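Local coordinates for protein (congerin I) (Conger myriaster, PDB 1C1L) that binds beta-galactosides such as lactose as a homodimeric galectin whose physiological role is not yet known, at residues Phe17-Gly22 with Leu131-Leu136; Ser27-Ser32 with Phe50-Asp55; Phe31-Gly36 with Pro121-Ala126; Ser41-Leu46 with Tyr115-Leu120. One frame throughout, in Å; residues are numbered along the deposited sequence.

How the interactions relate
The four contacts belong to one galectin domain, a sandwich of two antiparallel sheets. Interaction 1 joins strands 18-24 and 129-136 of one sheet. Interactions 2, 3 and 4 all use the other sheet. Interactions 2 and 3 share Phe31 and Ser32 on strand 30-35, and their centres are about 17 Å apart. Interactions 3 and 4 lie closer, about 10 Å between centres, linked by a probable hydrogen bond between Asn34 OD1 and His45 ND1. Interactions 2 and 4 both touch the galactose. Along the chain, interaction 1 encloses the other three, because its strands come near the two ends. Leu123 meets Val20 and Val134 between the sheets, so interactions 1 and 3 share the core.

Interaction 1: Phe17-Gly22 with Leu131-Leu136; sequences FLTVGG and LTLVKL. Residue 136 of segment 131-136 comes from a tag, linker or insertion.
Thr19 and Lys135 form a hydrogen-bonded pair, with Thr19 N to Lys135 O at 2.8 Å and Lys135 N to Thr19 O at 2.9 Å. Gly21 pairs with Leu133 in the same way. Gly21 O also accepts from Thr132 N at 2.9 Å, so two successive residues face one glycine. This is a classic beta bulge. A weak bond from Thr132 OG1 reaches the same oxygen. The strands are antiparallel neighbours in one sheet of the galectin sandwich. Strand 129-136 continues that sheet into the second subunit, where Leu133, Val134 and Lys135 pair with an antiparallel strand. Apolar contacts lie on the face of Leu18 and Val20. Leu18 CD1 reaches 3.6 Å from Val134 CG1 because Leu18 CG is trans to N (chi1 176°), and these side chains cross obliquely. Leu18 CB meets CD1 of Leu136, a residue from an insertion, at 4.1 Å. Leu131 CD1 lies 4.0 Å from Val20 CB. On the other face, Thr19 CG2 touches Leu133 CD2 at 4.1 Å, while Thr19 OG1 bonds to Thr91 on strand 87-94.

Interaction 2: Ser27-Ser32 with Phe50-Asp55; sequences SPQRFS and FNYGAD. With GAL (beta-D-galactopyranose), chain B.
Arg30 of the galactose pocket lies across Tyr52, where strands 30-35 and 41-52 of one hairpin meet. The Arg30 side chain is extended from CG to NE and runs over one face of the Tyr52 ring. Its CD stands over the ring, 3.9 Å from the centroid, as a CH-pi contact. CZ makes an off-centre cation-pi contact, with the guanidinium and ring planes 31° apart. Beyond the ring, Arg30 NH1 and NH2 both donate to GAL O3, each at 3.0 Å. NH1 also donates to GAL O4 at 2.9 Å and forms a salt bridge with Asp47. Next to Arg30 in the chain, Gln29 O accepts from Phe50 N at 2.8 Å and Asn51 N at 3.2 Å; the Asn51 N-H uses a lone pair in the carbonyl plane. Pro28 CG sits over one face of the Phe50 ring, 3.9 Å from the centroid. Phe31 CD1 meets Phe50 CE1 at the ring edge. A water links Pro28 O to Asn51 ND2. The tyrosine ring probably limits the movement of the guanidinium, and the Asp47 carboxylate probably offsets its charge, while three hydrogen bonds from two nitrogens reach O3 and O4 of the sugar.

Interaction 3: Phe31-Gly36 with Pro121-Ala126; sequences FSVNVG and PFLSLA
Ala126 O lies oblique to the Phe31 ring and 3.3 Å from Phe31 CB. Leu125, which has two conformers, also approaches this ring at a slant in the conformer given. The Phe122 ring likewise has Gly36 O at a slant, and Phe122 CB comes to 3.2 Å from that oxygen. The third flat group is the Asn34 amide. Its ND2 donates to Ser32 OG at 3.2 Å, with the hydroxyl 18° out of the amide plane, and makes a weak bond to Ser124 O. Asn34 OD1 is hydrogen-bonded to His45 ND1, and His45 NE2 binds the galactose. Asn34 is thus a second-shell residue that probably helps orient a sugar-binding histidine. The main chains are antiparallel and in regular register. Three hydrogen-bonded pairs, Ser32 with Ala126, Asn34 with Ser124 and Gly36 with Phe122, supply six bonds. Asn34 N to Ser124 O, at 2.8 Å, runs nearly along the C=O axis. Between these pairs, Val33 and Val35 turn to the opposite face together with Leu123 and Leu125. Leu123 CD1 packs 3.7 Å from Val35 CG1 and 4.1 Å from Val33 CG1. This apolar face looks into the sandwich, towards Ile90 and Leu92 of strand 87-94 and Leu131 and Val134 of strand 129-136. Strand 30-35 has strand 41-52 along its other side. Strand 122-127 is outermost within its own chain, but Phe122 and Leu123 pair with a parallel strand of the second subunit, and Leu125 N bonds to Asn9 of that subunit.

Interaction 4: Ser41-Leu46 with Tyr115-Leu120; sequences SLSLHL and YSKEFL. With GAL (beta-D-galactopyranose), chain B.
Ser43 holds OG beside its backbone N and anti to the carbonyl carbon (chi1 -75°), which directs the hydroxyl at the loop 115-120. Tyr115 has its CG placed likewise (chi1 -48°), and its ring edge turns to strand 41-52. Tyr115 CE2 lies 3.5 Å from Leu42 O, which is in the plane of the ring. Tyr115 CD2 lies 3.7 Å from Ser43 OG, also near the ring plane. Lys117 CG touches Ser43 OG at 3.4 Å. Leu120 CD2 comes to 3.8 Å from the same oxygen. The polar link is a water, 2.7 Å from Ser43 OG and 2.9 Å from Tyr115 N, whose N-H it accepts. The buried hydroxyl therefore has a polar partner amid carbon contacts. Ser43 and Leu44 both face Val35 in a classic beta bulge, where the strand turns a corner. Past it, His45 NE2 is hydrogen-bonded to GAL O4 at 2.7 Å, and its ring meets that of Trp71. The loop leads from strand 108-112 to strand 122-127. Tyr115 OH bonds to Glu72 and Ser63, and Lys117 NZ forms a salt bridge with Glu37. Ser43 and Leu120 also pack on Phe99 of strand 98-103, in the opposing sheet.

Interaction 1: Phe17-Gly22 with Leu131-Leu136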
loop_
_atom_site.group_PDB
_atom_site.type_symbol
_atom_site.label_atom_id
_atom_site.label_comp_id
_atom_site.label_asym_id
_atom_site.label_seq_id
_atom_site.Cartn_x
_atom_site.Cartn_y
_atom_site.Cartn_z
ATOM N N PHE A 17 -4.934 0.124 -11.906
ATOM C CA PHE A 17 -5.899 0.913 -11.167
ATOM C C PHE A 17 -5.420 0.954 -9.741
ATOM O O PHE A 17 -5.334 -0.071 -9.067
ATOM C CB PHE A 17 -7.283 0.274 -11.219
ATOM C CG PHE A 17 -7.832 0.372 -12.629
ATOM C CD1 PHE A 17 -7.425 -0.547 -13.599
ATOM C CD2 PHE A 17 -8.693 1.412 -12.976
ATOM C CE1 PHE A 17 -7.868 -0.417 -14.913
ATOM C CE2 PHE A 17 -9.134 1.534 -14.289
ATOM C CZ PHE A 17 -8.720 0.622 -15.257
ATOM N N LEU A 18 -5.075 2.138 -9.272
ATOM C CA LEU A 18 -4.649 2.358 -7.907
ATOM C C LEU A 18 -5.822 2.913 -7.104
ATOM O O LEU A 18 -6.375 3.956 -7.466
ATOM C CB LEU A 18 -3.492 3.350 -7.879
ATOM C CG LEU A 18 -2.966 3.785 -6.522
ATOM C CD1 LEU A 18 -2.243 2.615 -5.883
ATOM C CD2 LEU A 18 -2.013 4.954 -6.671
ATOM N N THR A 19 -6.294 2.251 -6.063
ATOM C CA THR A 19 -7.356 2.783 -5.225
ATOM C C THR A 19 -6.738 3.210 -3.910
ATOM O O THR A 19 -5.943 2.461 -3.339
ATOM C CB THR A 19 -8.434 1.716 -4.968
ATOM O OG1 THR A 19 -8.989 1.430 -6.244
ATOM C CG2 THR A 19 -9.549 2.147 -4.020
ATOM N N VAL A 20 -7.056 4.415 -3.448
ATOM C CA VAL A 20 -6.647 4.857 -2.137
ATOM C C VAL A 20 -7.935 4.959 -1.324
ATOM O O VAL A 20 -8.991 5.369 -1.838
ATOM C CB VAL A 20 -5.923 6.234 -2.211
ATOM C CG1 VAL A 20 -4.577 6.031 -2.891
ATOM C CG2 VAL A 20 -6.727 7.261 -2.996
ATOM N N GLY A 21 -7.891 4.530 -0.074
ATOM C CA GLY A 21 -9.033 4.603 0.813
ATOM C C GLY A 21 -8.580 5.160 2.146
ATOM O O GLY A 21 -7.398 5.061 2.514
ATOM N N GLY A 22 -9.496 5.743 2.889
ATOM C CA GLY A 22 -9.158 6.275 4.182
ATOM C C GLY A 22 -10.331 7.015 4.782
ATOM O O GLY A 22 -11.462 6.869 4.322
ATOM N N LEU A 131 -4.888 8.052 5.492
ATOM C CA LEU A 131 -4.799 6.998 4.483
ATOM C C LEU A 131 -4.811 5.650 5.211
ATOM O O LEU A 131 -3.994 5.463 6.101
ATOM C CB LEU A 131 -3.496 7.114 3.669
ATOM C CG LEU A 131 -3.287 6.078 2.561
ATOM C CD1 LEU A 131 -4.341 6.246 1.479
ATOM C CD2 LEU A 131 -1.900 6.259 1.966
ATOM N N THR A 132 -5.705 4.727 4.905
ATOM C CA THR A 132 -5.686 3.433 5.568
ATOM C C THR A 132 -5.470 2.308 4.571
ATOM O O THR A 132 -4.989 1.244 4.961
ATOM C CB THR A 132 -7.017 3.138 6.322
ATOM O OG1 THR A 132 -8.094 3.202 5.380
ATOM C CG2 THR A 132 -7.251 4.119 7.457
ATOM N N LEU A 133 -5.786 2.496 3.288
ATOM C CA LEU A 133 -5.764 1.433 2.298
ATOM C C LEU A 133 -5.166 1.846 0.976
ATOM O O LEU A 133 -5.461 2.952 0.507
ATOM C CB LEU A 133 -7.201 0.958 2.074
ATOM C CG LEU A 133 -7.681 0.079 0.905
ATOM C CD1 LEU A 133 -8.898 -0.603 1.450
ATOM C CD2 LEU A 133 -8.107 0.818 -0.376
ATOM N N VAL A 134 -4.371 0.966 0.371
ATOM C CA VAL A 134 -3.885 1.131 -0.982
ATOM C C VAL A 134 -4.096 -0.211 -1.651
ATOM O O VAL A 134 -3.692 -1.275 -1.156
ATOM C CB VAL A 134 -2.380 1.481 -1.049
ATOM C CG1 VAL A 134 -1.924 1.543 -2.504
ATOM C CG2 VAL A 134 -2.129 2.832 -0.430
ATOM N N LYS A 135 -4.734 -0.134 -2.800
ATOM C CA LYS A 135 -5.045 -1.305 -3.573
ATOM C C LYS A 135 -4.569 -1.086 -4.999
ATOM O O LYS A 135 -4.623 0.044 -5.499
ATOM C CB LYS A 135 -6.527 -1.467 -3.433
ATOM C CG LYS A 135 -7.201 -2.510 -4.278
ATOM C CD LYS A 135 -8.575 -2.653 -3.683
ATOM C CE LYS A 135 -9.433 -3.543 -4.538
ATOM N NZ LYS A 135 -8.890 -4.888 -4.644
ATOM N N LEU A 136 -4.067 -2.117 -5.672
ATOM C CA LEU A 136 -3.642 -1.987 -7.045
ATOM C C LEU A 136 -4.147 -3.213 -7.781
ATOM O O LEU A 136 -4.000 -4.334 -7.287
ATOM C CB LEU A 136 -2.122 -1.904 -7.126
ATOM C CG LEU A 136 -1.561 -1.655 -8.515
ATOM C CD1 LEU A 136 -1.786 -0.204 -8.878
ATOM C CD2 LEU A 136 -0.089 -1.969 -8.559
#

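Interaction 2: Ser27-Ser32 with Phe50-Asp55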
loop_
_atom_site.group_PDB
_atom_site.type_symbol
_atom_site.label_atom_id
_atom_site.label_comp_id
_atom_site.label_asym_id
_atom_site.label_seq_id
_atom_site.Cartn_x
_atom_site.Cartn_y
_atom_site.Cartn_z
ATOM N N SER A 27 -14.247 18.199 10.948
ATOM C CA SER A 27 -13.879 19.603 10.777
ATOM C C SER A 27 -12.678 19.845 9.839
ATOM O O SER A 27 -11.711 20.526 10.194
ATOM C CB SER A 27 -13.625 20.173 12.164
ATOM O OG SER A 27 -14.741 19.788 12.958
ATOM N N PRO A 28 -12.652 19.276 8.636
ATOM C CA PRO A 28 -11.544 19.414 7.714
ATOM C C PRO A 28 -11.466 20.757 7.008
ATOM O O PRO A 28 -12.457 21.434 6.751
ATOM C CB PRO A 28 -11.732 18.276 6.757
ATOM C CG PRO A 28 -13.231 18.280 6.597
ATOM C CD PRO A 28 -13.773 18.630 7.970
ATOM N N GLN A 29 -10.261 21.156 6.672
ATOM C CA GLN A 29 -10.056 22.258 5.743
ATOM C C GLN A 29 -9.980 21.642 4.359
ATOM O O GLN A 29 -10.786 21.967 3.487
ATOM C CB GLN A 29 -8.773 22.972 6.071
ATOM C CG GLN A 29 -8.930 23.959 7.198
ATOM C CD GLN A 29 -7.683 24.804 7.368
ATOM O OE1 GLN A 29 -6.600 24.315 7.675
ATOM N NE2 GLN A 29 -7.765 26.098 7.145
ATOM N N ARG A 30 -9.031 20.714 4.153
ATOM C CA ARG A 30 -8.824 20.100 2.855
ATOM C C ARG A 30 -7.894 18.914 2.984
ATOM O O ARG A 30 -7.211 18.803 4.005
ATOM C CB ARG A 30 -8.175 21.085 1.874
ATOM C CG ARG A 30 -6.800 21.604 2.328
ATOM C CD ARG A 30 -6.379 22.649 1.321
ATOM N NE ARG A 30 -5.105 23.258 1.663
ATOM C CZ ARG A 30 -4.097 23.386 0.799
ATOM N NH1 ARG A 30 -4.170 22.956 -0.459
ATOM N NH2 ARG A 30 -2.974 23.959 1.214
ATOM N N PHE A 31 -7.887 18.027 1.995
ATOM C CA PHE A 31 -6.872 16.986 1.954
ATOM C C PHE A 31 -6.582 16.652 0.491
ATOM O O PHE A 31 -7.439 16.820 -0.388
ATOM C CB PHE A 31 -7.325 15.702 2.696
ATOM C CG PHE A 31 -8.258 14.786 1.924
ATOM C CD1 PHE A 31 -9.619 15.082 1.859
ATOM C CD2 PHE A 31 -7.733 13.684 1.237
ATOM C CE1 PHE A 31 -10.457 14.270 1.098
ATOM C CE2 PHE A 31 -8.583 12.884 0.482
ATOM C CZ PHE A 31 -9.941 13.174 0.408
ATOM N N SER A 32 -5.366 16.199 0.204
ATOM C CA SER A 32 -5.009 15.824 -1.144
ATOM C C SER A 32 -4.404 14.440 -1.279
ATOM O O SER A 32 -3.801 13.893 -0.357
ATOM C CB SER A 32 -4.028 16.829 -1.713
ATOM O OG SER A 32 -2.914 17.022 -0.845
ATOM N N PHE A 50 -12.798 21.519 1.542
ATOM C CA PHE A 50 -14.073 21.608 2.225
ATOM C C PHE A 50 -14.346 23.052 2.622
ATOM O O PHE A 50 -15.224 23.701 2.058
ATOM C CB PHE A 50 -14.068 20.715 3.474
ATOM C CG PHE A 50 -13.985 19.246 3.113
ATOM C CD1 PHE A 50 -12.758 18.683 2.753
ATOM C CD2 PHE A 50 -15.146 18.474 3.126
ATOM C CE1 PHE A 50 -12.698 17.339 2.402
ATOM C CE2 PHE A 50 -15.074 17.127 2.772
ATOM C CZ PHE A 50 -13.853 16.563 2.411
ATOM N N ASN A 51 -13.531 23.584 3.514
ATOM C CA ASN A 51 -13.751 24.904 4.083
ATOM C C ASN A 51 -12.375 25.519 4.079
ATOM O O ASN A 51 -11.539 25.342 4.976
ATOM C CB ASN A 51 -14.315 24.741 5.497
ATOM C CG ASN A 51 -14.325 26.025 6.316
ATOM O OD1 ASN A 51 -14.288 27.125 5.766
ATOM N ND2 ASN A 51 -14.357 25.969 7.643
ATOM N N TYR A 52 -12.093 26.160 2.965
ATOM C CA TYR A 52 -10.778 26.701 2.759
ATOM C C TYR A 52 -10.938 28.089 2.174
ATOM O O TYR A 52 -10.733 28.333 0.985
ATOM C CB TYR A 52 -10.030 25.740 1.834
ATOM C CG TYR A 52 -8.579 26.121 1.626
ATOM C CD1 TYR A 52 -7.703 26.047 2.707
ATOM C CD2 TYR A 52 -8.121 26.522 0.375
ATOM C CE1 TYR A 52 -6.364 26.365 2.541
ATOM C CE2 TYR A 52 -6.781 26.848 0.194
ATOM C CZ TYR A 52 -5.913 26.758 1.287
ATOM O OH TYR A 52 -4.575 27.025 1.127
ATOM N N GLY A 53 -11.280 29.024 3.049
ATOM C CA GLY A 53 -11.511 30.407 2.654
ATOM C C GLY A 53 -12.564 30.518 1.565
ATOM O O GLY A 53 -13.691 30.047 1.724
ATOM N N ALA A 54 -12.186 31.081 0.418
ATOM C CA ALA A 54 -13.095 31.252 -0.704
ATOM C C ALA A 54 -13.517 29.928 -1.300
ATOM O O ALA A 54 -14.606 29.821 -1.864
ATOM C CB ALA A 54 -12.433 32.061 -1.803
ATOM N N ASP A 55 -12.634 28.934 -1.196
ATOM C CA ASP A 55 -12.938 27.622 -1.714
ATOM C C ASP A 55 -13.719 26.821 -0.701
ATOM O O ASP A 55 -13.243 26.487 0.391
ATOM C CB ASP A 55 -11.646 26.901 -2.052
ATOM C CG ASP A 55 -10.985 27.501 -3.270
ATOM O OD1 ASP A 55 -11.680 27.986 -4.166
ATOM O OD2 ASP A 55 -9.768 27.489 -3.321
HETATM C C1 GAL B . -2.338 26.275 -3.682
HETATM C C2 GAL B . -2.166 25.568 -2.338
HETATM C C3 GAL B . -1.365 24.275 -2.508
HETATM C C4 GAL B . -1.970 23.401 -3.622
HETATM C C5 GAL B . -2.161 24.227 -4.888
HETATM C C6 GAL B . -2.847 23.442 -5.985
HETATM O O2 GAL B . -1.484 26.437 -1.443
HETATM O O3 GAL B . -1.366 23.572 -1.277
HETATM O O4 GAL B . -3.215 22.890 -3.172
HETATM O O5 GAL B . -2.961 25.404 -4.618
HETATM O O6 GAL B . -2.957 24.215 -7.155
HETATM O O HOH W 1 -13.979 23.188 8.560
HETATM O O HOH W 2 -10.180 27.367 6.268
#

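Interaction 3: Phe31-Gly36 with Pro121-Ala126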
loop_
_atom_site.group_PDB
_atom_site.type_symbol
_atom_site.label_atom_id
_atom_site.label_comp_id
_atom_site.label_asym_id
_atom_site.label_seq_id
_atom_site.Cartn_x
_atom_site.Cartn_y
_atom_site.Cartn_z
ATOM N N PHE A 31 -7.887 18.027 1.995
ATOM C CA PHE A 31 -6.872 16.986 1.954
ATOM C C PHE A 31 -6.582 16.652 0.491
ATOM O O PHE A 31 -7.439 16.820 -0.388
ATOM C CB PHE A 31 -7.325 15.702 2.696
ATOM C CG PHE A 31 -8.258 14.786 1.924
ATOM C CD1 PHE A 31 -9.619 15.082 1.859
ATOM C CD2 PHE A 31 -7.733 13.684 1.237
ATOM C CE1 PHE A 31 -10.457 14.270 1.098
ATOM C CE2 PHE A 31 -8.583 12.884 0.482
ATOM C CZ PHE A 31 -9.941 13.174 0.408
ATOM N N SER A 32 -5.366 16.199 0.204
ATOM C CA SER A 32 -5.009 15.824 -1.144
ATOM C C SER A 32 -4.404 14.440 -1.279
ATOM O O SER A 32 -3.801 13.893 -0.357
ATOM C CB SER A 32 -4.028 16.829 -1.713
ATOM O OG SER A 32 -2.914 17.022 -0.845
ATOM N N VAL A 33 -4.618 13.919 -2.474
ATOM C CA VAL A 33 -3.991 12.681 -2.914
ATOM C C VAL A 33 -2.944 13.175 -3.897
ATOM O O VAL A 33 -3.235 13.958 -4.813
ATOM C CB VAL A 33 -4.976 11.761 -3.659
ATOM C CG1 VAL A 33 -4.248 10.530 -4.164
ATOM C CG2 VAL A 33 -6.105 11.353 -2.718
ATOM N N ASN A 34 -1.706 12.736 -3.685
ATOM C CA ASN A 34 -0.581 13.163 -4.493
ATOM C C ASN A 34 0.151 11.970 -5.086
ATOM O O ASN A 34 0.558 11.091 -4.328
ATOM C CB ASN A 34 0.416 13.934 -3.639
ATOM C CG ASN A 34 -0.264 15.065 -2.900
ATOM O OD1 ASN A 34 -0.496 16.145 -3.447
ATOM N ND2 ASN A 34 -0.677 14.844 -1.658
ATOM N N VAL A 35 0.289 11.892 -6.412
ATOM C CA VAL A 35 1.098 10.853 -7.049
ATOM C C VAL A 35 2.121 11.496 -7.973
ATOM O O VAL A 35 1.872 12.505 -8.663
ATOM C CB VAL A 35 0.284 9.828 -7.920
ATOM C CG1 VAL A 35 -0.491 8.923 -6.987
ATOM C CG2 VAL A 35 -0.664 10.514 -8.892
ATOM N N GLY A 36 3.311 10.918 -7.973
ATOM C CA GLY A 36 4.363 11.424 -8.811
ATOM C C GLY A 36 5.657 10.722 -8.491
ATOM O O GLY A 36 5.676 9.530 -8.167
ATOM N N PRO A 121 6.278 6.259 -9.038
ATOM C CA PRO A 121 6.821 5.568 -7.864
ATOM C C PRO A 121 6.365 6.045 -6.497
ATOM O O PRO A 121 6.655 5.400 -5.489
ATOM C CB PRO A 121 8.306 5.705 -8.045
ATOM C CG PRO A 121 8.411 7.109 -8.583
ATOM C CD PRO A 121 7.305 7.122 -9.621
ATOM N N PHE A 122 5.685 7.185 -6.420
ATOM C CA PHE A 122 5.390 7.796 -5.142
ATOM C C PHE A 122 3.923 8.172 -4.958
ATOM O O PHE A 122 3.272 8.704 -5.868
ATOM C CB PHE A 122 6.297 9.021 -5.019
ATOM C CG PHE A 122 6.084 9.873 -3.783
ATOM C CD1 PHE A 122 6.791 9.581 -2.619
ATOM C CD2 PHE A 122 5.172 10.936 -3.811
ATOM C CE1 PHE A 122 6.588 10.356 -1.475
ATOM C CE2 PHE A 122 4.971 11.702 -2.665
ATOM C CZ PHE A 122 5.680 11.411 -1.503
ATOM N N LEU A 123 3.463 7.921 -3.735
ATOM C CA LEU A 123 2.106 8.255 -3.333
ATOM C C LEU A 123 2.101 8.864 -1.938
ATOM O O LEU A 123 2.761 8.347 -1.023
ATOM C CB LEU A 123 1.227 6.990 -3.328
ATOM C CG LEU A 123 -0.178 7.053 -2.674
ATOM C CD1 LEU A 123 -1.096 7.926 -3.497
ATOM C CD2 LEU A 123 -0.749 5.660 -2.535
ATOM N N SER A 124 1.364 9.966 -1.753
ATOM C CA SER A 124 1.141 10.498 -0.427
ATOM C C SER A 124 -0.269 11.061 -0.330
ATOM O O SER A 124 -0.870 11.503 -1.320
ATOM C CB SER A 124 2.161 11.618 -0.104
ATOM O OG SER A 124 2.070 12.836 -0.848
ATOM N N LEU A 125 -0.769 11.094 0.884
ATOM C CA LEU A 125 -2.009 11.762 1.181
ATOM C C LEU A 125 -1.550 12.901 2.071
ATOM O O LEU A 125 -0.667 12.695 2.908
ATOM C CB LEU A 125 -2.926 10.807 1.914
ATOM C CG LEU A 125 -4.246 11.333 2.429
ATOM C CD1 LEU A 125 -5.358 10.380 2.044
ATOM C CD2 LEU A 125 -4.135 11.541 3.922
ATOM N N ALA A 126 -2.017 14.127 1.865
ATOM C CA ALA A 126 -1.664 15.231 2.744
ATOM C C ALA A 126 -2.924 15.930 3.240
ATOM O O ALA A 126 -4.002 15.813 2.658
ATOM C CB ALA A 126 -0.802 16.268 2.017
#

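Interaction 4: Ser41-Leu46 with Tyr115-Leu120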
loop_
_atom_site.group_PDB
_atom_site.type_symbol
_atom_site.label_atom_id
_atom_site.label_comp_id
_atom_site.label_asym_id
_atom_site.label_seq_id
_atom_site.Cartn_x
_atom_site.Cartn_y
_atom_site.Cartn_z
ATOM N N SER A 41 7.769 16.587 -6.880
ATOM C CA SER A 41 7.584 16.423 -8.295
ATOM C C SER A 41 6.369 15.515 -8.408
ATOM O O SER A 41 6.416 14.278 -8.269
ATOM C CB SER A 41 8.875 15.825 -8.832
ATOM O OG SER A 41 8.884 15.911 -10.235
ATOM N N LEU A 42 5.231 16.167 -8.627
ATOM C CA LEU A 42 3.954 15.492 -8.632
ATOM C C LEU A 42 3.253 15.582 -9.972
ATOM O O LEU A 42 3.105 16.694 -10.507
ATOM C CB LEU A 42 3.057 16.109 -7.563
ATOM C CG LEU A 42 3.525 16.025 -6.118
ATOM C CD1 LEU A 42 2.589 16.829 -5.246
ATOM C CD2 LEU A 42 3.567 14.570 -5.679
ATOM N N SER A 43 2.838 14.445 -10.549
ATOM C CA SER A 43 2.026 14.465 -11.758
ATOM C C SER A 43 0.568 14.789 -11.429
ATOM O O SER A 43 -0.130 15.375 -12.261
ATOM C CB SER A 43 2.090 13.118 -12.473
ATOM O OG SER A 43 3.334 12.990 -13.134
ATOM N N LEU A 44 0.054 14.459 -10.250
ATOM C CA LEU A 44 -1.313 14.803 -9.908
ATOM C C LEU A 44 -1.386 15.107 -8.428
ATOM O O LEU A 44 -0.882 14.348 -7.592
ATOM C CB LEU A 44 -2.277 13.644 -10.250
ATOM C CG LEU A 44 -3.748 13.827 -9.835
ATOM C CD1 LEU A 44 -4.392 14.951 -10.617
ATOM C CD2 LEU A 44 -4.486 12.518 -10.045
ATOM N N HIS A 45 -1.958 16.278 -8.149
ATOM C CA HIS A 45 -2.272 16.730 -6.808
ATOM C C HIS A 45 -3.777 16.878 -6.891
ATOM O O HIS A 45 -4.257 17.714 -7.664
ATOM C CB HIS A 45 -1.618 18.084 -6.528
ATOM C CG HIS A 45 -2.103 18.803 -5.270
ATOM N ND1 HIS A 45 -1.825 18.564 -4.002
ATOM C CD2 HIS A 45 -2.875 19.943 -5.298
ATOM C CE1 HIS A 45 -2.386 19.483 -3.259
ATOM N NE2 HIS A 45 -3.020 20.302 -4.049
ATOM N N LEU A 46 -4.551 16.102 -6.137
ATOM C CA LEU A 46 -6.000 16.133 -6.192
ATOM C C LEU A 46 -6.451 16.614 -4.833
ATOM O O LEU A 46 -6.401 15.866 -3.851
ATOM C CB LEU A 46 -6.521 14.719 -6.476
ATOM C CG LEU A 46 -8.036 14.501 -6.362
ATOM C CD1 LEU A 46 -8.763 15.247 -7.462
ATOM C CD2 LEU A 46 -8.330 13.028 -6.428
ATOM N N TYR A 115 3.468 15.464 -17.848
ATOM C CA TYR A 115 4.863 15.099 -17.991
ATOM C C TYR A 115 5.071 13.777 -18.731
ATOM O O TYR A 115 6.174 13.238 -18.705
ATOM C CB TYR A 115 5.498 15.068 -16.584
ATOM C CG TYR A 115 5.157 16.312 -15.766
ATOM C CD1 TYR A 115 5.327 17.591 -16.312
ATOM C CD2 TYR A 115 4.618 16.153 -14.495
ATOM C CE1 TYR A 115 4.939 18.711 -15.574
ATOM C CE2 TYR A 115 4.233 17.268 -13.756
ATOM C CZ TYR A 115 4.396 18.536 -14.311
ATOM O OH TYR A 115 3.991 19.640 -13.605
ATOM N N SER A 116 4.052 13.248 -19.405
ATOM C CA SER A 116 4.157 11.993 -20.153
ATOM C C SER A 116 4.794 10.844 -19.373
ATOM O O SER A 116 5.715 10.143 -19.794
ATOM C CB SER A 116 4.921 12.266 -21.454
ATOM O OG SER A 116 4.181 13.218 -22.216
ATOM N N LYS A 117 4.233 10.632 -18.198
ATOM C CA LYS A 117 4.701 9.599 -17.299
ATOM C C LYS A 117 4.042 8.278 -17.629
ATOM O O LYS A 117 2.878 8.228 -18.008
ATOM C CB LYS A 117 4.389 9.958 -15.855
ATOM C CG LYS A 117 5.146 11.186 -15.389
ATOM C CD LYS A 117 6.629 10.910 -15.547
ATOM C CE LYS A 117 7.383 11.936 -14.756
ATOM N NZ LYS A 117 8.772 11.538 -14.757
ATOM N N GLU A 118 4.827 7.208 -17.537
ATOM C CA GLU A 118 4.322 5.866 -17.741
ATOM C C GLU A 118 4.481 4.986 -16.512
ATOM O O GLU A 118 4.065 3.824 -16.526
ATOM C CB GLU A 118 5.049 5.227 -18.909
ATOM C CG GLU A 118 4.542 5.870 -20.187
ATOM C CD GLU A 118 5.210 5.399 -21.456
ATOM O OE1 GLU A 118 6.436 5.431 -21.545
ATOM O OE2 GLU A 118 4.480 5.013 -22.361
ATOM N N PHE A 119 5.081 5.528 -15.458
ATOM C CA PHE A 119 5.296 4.829 -14.205
ATOM C C PHE A 119 5.337 5.913 -13.124
ATOM O O PHE A 119 5.957 6.966 -13.352
ATOM C CB PHE A 119 6.628 4.058 -14.251
ATOM C CG PHE A 119 6.972 3.443 -12.905
ATOM C CD1 PHE A 119 6.151 2.452 -12.363
ATOM C CD2 PHE A 119 8.060 3.929 -12.178
ATOM C CE1 PHE A 119 6.415 1.963 -11.093
ATOM C CE2 PHE A 119 8.316 3.432 -10.904
ATOM C CZ PHE A 119 7.494 2.451 -10.362
ATOM N N LEU A 120 4.684 5.710 -11.978
ATOM C CA LEU A 120 4.684 6.687 -10.890
ATOM C C LEU A 120 5.094 5.996 -9.593
ATOM O O LEU A 120 4.333 5.161 -9.091
ATOM C CB LEU A 120 3.309 7.300 -10.677
ATOM C CG LEU A 120 2.749 8.117 -11.833
ATOM C CD1 LEU A 120 1.310 8.470 -11.540
ATOM C CD2 LEU A 120 3.547 9.394 -12.010
HETATM C C1 GAL B . -2.338 26.275 -3.682
HETATM C C2 GAL B . -2.166 25.568 -2.338
HETATM C C3 GAL B . -1.365 24.275 -2.508
HETATM C C4 GAL B . -1.970 23.401 -3.622
HETATM C C5 GAL B . -2.161 24.227 -4.888
HETATM C C6 GAL B . -2.847 23.442 -5.985
HETATM O O2 GAL B . -1.484 26.437 -1.443
HETATM O O3 GAL B . -1.366 23.572 -1.277
HETATM O O4 GAL B . -3.215 22.890 -3.172
HETATM O O5 GAL B . -2.961 25.404 -4.618
HETATM O O6 GAL B . -2.957 24.215 -7.155
HETATM O O HOH W 3 2.511 13.887 -15.570
#